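Local coordinates for disulfide isomerase DsbG N-terminal domain-containing protein (Helicobacter pylori, PDB 3TDG) that probably acts as a periplasmic thiol-disulfide oxidoreductase of the DsbG type, with a thioredoxin fold and reductase activity, at residues E233-D236 and L237-K240. Residues are numbered along the deposited sequence; the frame is centred on the assembly and turned at random.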
ATOM      1  N   GLU A 233      19.745 -22.836 -30.527  1.00 68.96           N
ATOM      2  CA  GLU A 233      18.648 -22.311 -29.725  1.00 69.15           C
ATOM      3  C   GLU A 233      17.830 -21.307 -30.527  1.00 68.51           C
ATOM      4  O   GLU A 233      18.373 -20.287 -30.952  1.00 68.74           O
ATOM      5  CB  GLU A 233      19.208 -21.630 -28.473  1.00 69.49           C
ATOM      6  CG  GLU A 233      18.144 -21.051 -27.554  1.00 71.26           C
ATOM      7  CD  GLU A 233      18.686 -19.956 -26.664  1.00 73.92           C
ATOM      8  OE1 GLU A 233      19.101 -18.893 -27.187  1.00 74.19           O
ATOM      9  OE2 GLU A 233      18.683 -20.153 -25.430  1.00 76.20           O
ATOM     10  N   PRO A 234      16.525 -21.588 -30.739  1.00 67.76           N
ATOM     11  CA  PRO A 234      15.652 -20.622 -31.426  1.00 67.02           C
ATOM     12  C   PRO A 234      15.458 -19.334 -30.607  1.00 66.53           C
ATOM     13  O   PRO A 234      15.031 -19.382 -29.436  1.00 66.45           O
ATOM     14  CB  PRO A 234      14.339 -21.394 -31.614  1.00 66.94           C
ATOM     15  CG  PRO A 234      14.382 -22.480 -30.587  1.00 67.38           C
ATOM     16  CD  PRO A 234      15.829 -22.856 -30.456  1.00 67.75           C
ATOM     17  N   GLU A 235      15.788 -18.202 -31.231  1.00 65.56           N
ATOM     18  CA  GLU A 235      15.863 -16.892 -30.571  1.00 64.84           C
ATOM     19  C   GLU A 235      14.514 -16.378 -30.111  1.00 63.54           C
ATOM     20  O   GLU A 235      14.375 -15.899 -28.981  1.00 63.14           O
ATOM     21  CB  GLU A 235      16.465 -15.856 -31.522  1.00 65.33           C
ATOM     22  CG  GLU A 235      17.348 -14.840 -30.832  1.00 67.93           C
ATOM     23  CD  GLU A 235      18.793 -15.312 -30.727  1.00 71.31           C
ATOM     24  OE1 GLU A 235      19.503 -14.862 -29.800  1.00 72.96           O
ATOM     25  OE2 GLU A 235      19.218 -16.135 -31.577  1.00 72.56           O
ATOM     26  N   ASP A 236      13.546 -16.445 -31.027  1.00 62.18           N
ATOM     27  CA  ASP A 236      12.155 -16.064 -30.791  1.00 60.85           C
ATOM     28  C   ASP A 236      11.587 -16.769 -29.552  1.00 59.33           C
ATOM     29  O   ASP A 236      11.001 -16.129 -28.673  1.00 58.76           O
ATOM     30  CB  ASP A 236      11.305 -16.414 -32.022  1.00 61.27           C
ATOM     31  CG  ASP A 236      11.577 -17.840 -32.555  1.00 63.26           C
ATOM     32  OD1 ASP A 236      12.730 -18.341 -32.458  1.00 65.05           O
ATOM     33  OD2 ASP A 236      10.632 -18.470 -33.085  1.00 64.67           O
ATOM     34  N   LEU A 237      11.788 -18.083 -29.483  1.00 57.07           N
ATOM     35  CA  LEU A 237      11.231 -18.866 -28.396  1.00 55.31           C
ATOM     36  C   LEU A 237      11.909 -18.565 -27.063  1.00 54.51           C
ATOM     37  O   LEU A 237      11.243 -18.587 -26.029  1.00 53.85           O
ATOM     38  CB  LEU A 237      11.250 -20.358 -28.720  1.00 54.68           C
ATOM     39  CG  LEU A 237      10.326 -20.772 -29.870  1.00 54.75           C
ATOM     40  CD1 LEU A 237      10.486 -22.228 -30.170  1.00 53.11           C
ATOM     41  CD2 LEU A 237       8.854 -20.461 -29.600  1.00 55.08           C
ATOM     42  N   ARG A 238      13.207 -18.253 -27.085  1.00 53.67           N
ATOM     43  CA  ARG A 238      13.909 -17.923 -25.845  1.00 53.60           C
ATOM     44  C   ARG A 238      13.320 -16.670 -25.210  1.00 52.71           C
ATOM     45  O   ARG A 238      13.121 -16.636 -24.003  1.00 52.79           O
ATOM     46  CB  ARG A 238      15.425 -17.780 -26.015  1.00 54.09           C
ATOM     47  CG  ARG A 238      16.202 -18.113 -24.713  1.00 57.31           C
ATOM     48  CD  ARG A 238      17.377 -17.163 -24.386  1.00 62.09           C
ATOM     49  NE  ARG A 238      17.989 -16.579 -25.584  1.00 66.54           N
ATOM     50  CZ  ARG A 238      17.976 -15.279 -25.885  1.00 68.16           C
ATOM     51  NH1 ARG A 238      17.402 -14.404 -25.060  1.00 69.12           N
ATOM     52  NH2 ARG A 238      18.547 -14.849 -27.008  1.00 68.22           N
ATOM     53  N   THR A 239      13.017 -15.662 -26.027  1.00 51.49           N
ATOM     54  CA  THR A 239      12.356 -14.442 -25.555  1.00 50.20           C
ATOM     55  C   THR A 239      10.954 -14.717 -24.982  1.00 48.88           C
ATOM     56  O   THR A 239      10.588 -14.166 -23.945  1.00 48.70           O
ATOM     57  CB  THR A 239      12.265 -13.386 -26.679  1.00 50.45           C
ATOM     58  OG1 THR A 239      13.562 -13.209 -27.258  1.00 52.61           O
ATOM     59  CG2 THR A 239      11.767 -12.039 -26.140  1.00 50.19           C
ATOM     60  N   LYS A 240      10.184 -15.560 -25.666  1.00 47.14           N
ATOM     61  CA  LYS A 240       8.876 -15.993 -25.183  1.00 46.02           C
ATOM     62  C   LYS A 240       9.001 -16.713 -23.823  1.00 44.98           C
ATOM     63  O   LYS A 240       8.230 -16.443 -22.885  1.00 43.52           O
ATOM     64  CB  LYS A 240       8.202 -16.907 -26.206  1.00 46.00           C
ATOM     65  CG  LYS A 240       6.767 -17.194 -25.868  1.00 46.61           C
ATOM     66  CD  LYS A 240       6.183 -18.293 -26.719  1.00 48.82           C
ATOM     67  CE  LYS A 240       4.672 -18.102 -26.800  1.00 49.56           C
ATOM     68  NZ  LYS A 240       3.965 -19.256 -27.408  1.00 52.25           N
TER
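R238 reaches back to E233 and E235 in a salt-bridge network at the N-terminal start of helix 235-249, where P234 holds the N-cap position. The two carboxylates take different nitrogens of the guanidinium. NE of R238 donates to OE1 of E233 at 3.0 Å; the near-straight N-H...O angle of 163° and the acceptor lying almost in the guanidinium plane support a true bond, although OE1 is met from above its own carboxylate plane. NH2 of R238 pairs with OE1 of E235, also at 3.0 Å, and here the carboxylate stands nearly perpendicular to the guanidinium, 87° between planes. Bends at chi2 and chi3 fold the arginine chain back toward the helix start, whereas E233, with CG anti to its backbone N (chi1 -180°), stretches out to meet it, its OE2 lying 3.3 Å from CG of R238. NH1 turns to E242 one turn further on, so three acidic residues share one guanidinium.

Backbone bonds mark the first turn: N of R238 to O of P234 at 3.2 Å, then T239 to E235 and K240 to D236, each four residues back. O of E235 accepts twice, since OG1 of T239 also donates to it at 3.3 Å, from the opposite face of the carbonyl plane to the amide.

Apolar contact is slight. The P234 and L237 side faces helix 188-206, where both touch the side chain of E199 and P234 meets L196 as its apolar neighbour. K240 instead sends its ammonium to D134. Between the two apolar side chains, CD1 of L237 lies 3.9 Å from CG of P234.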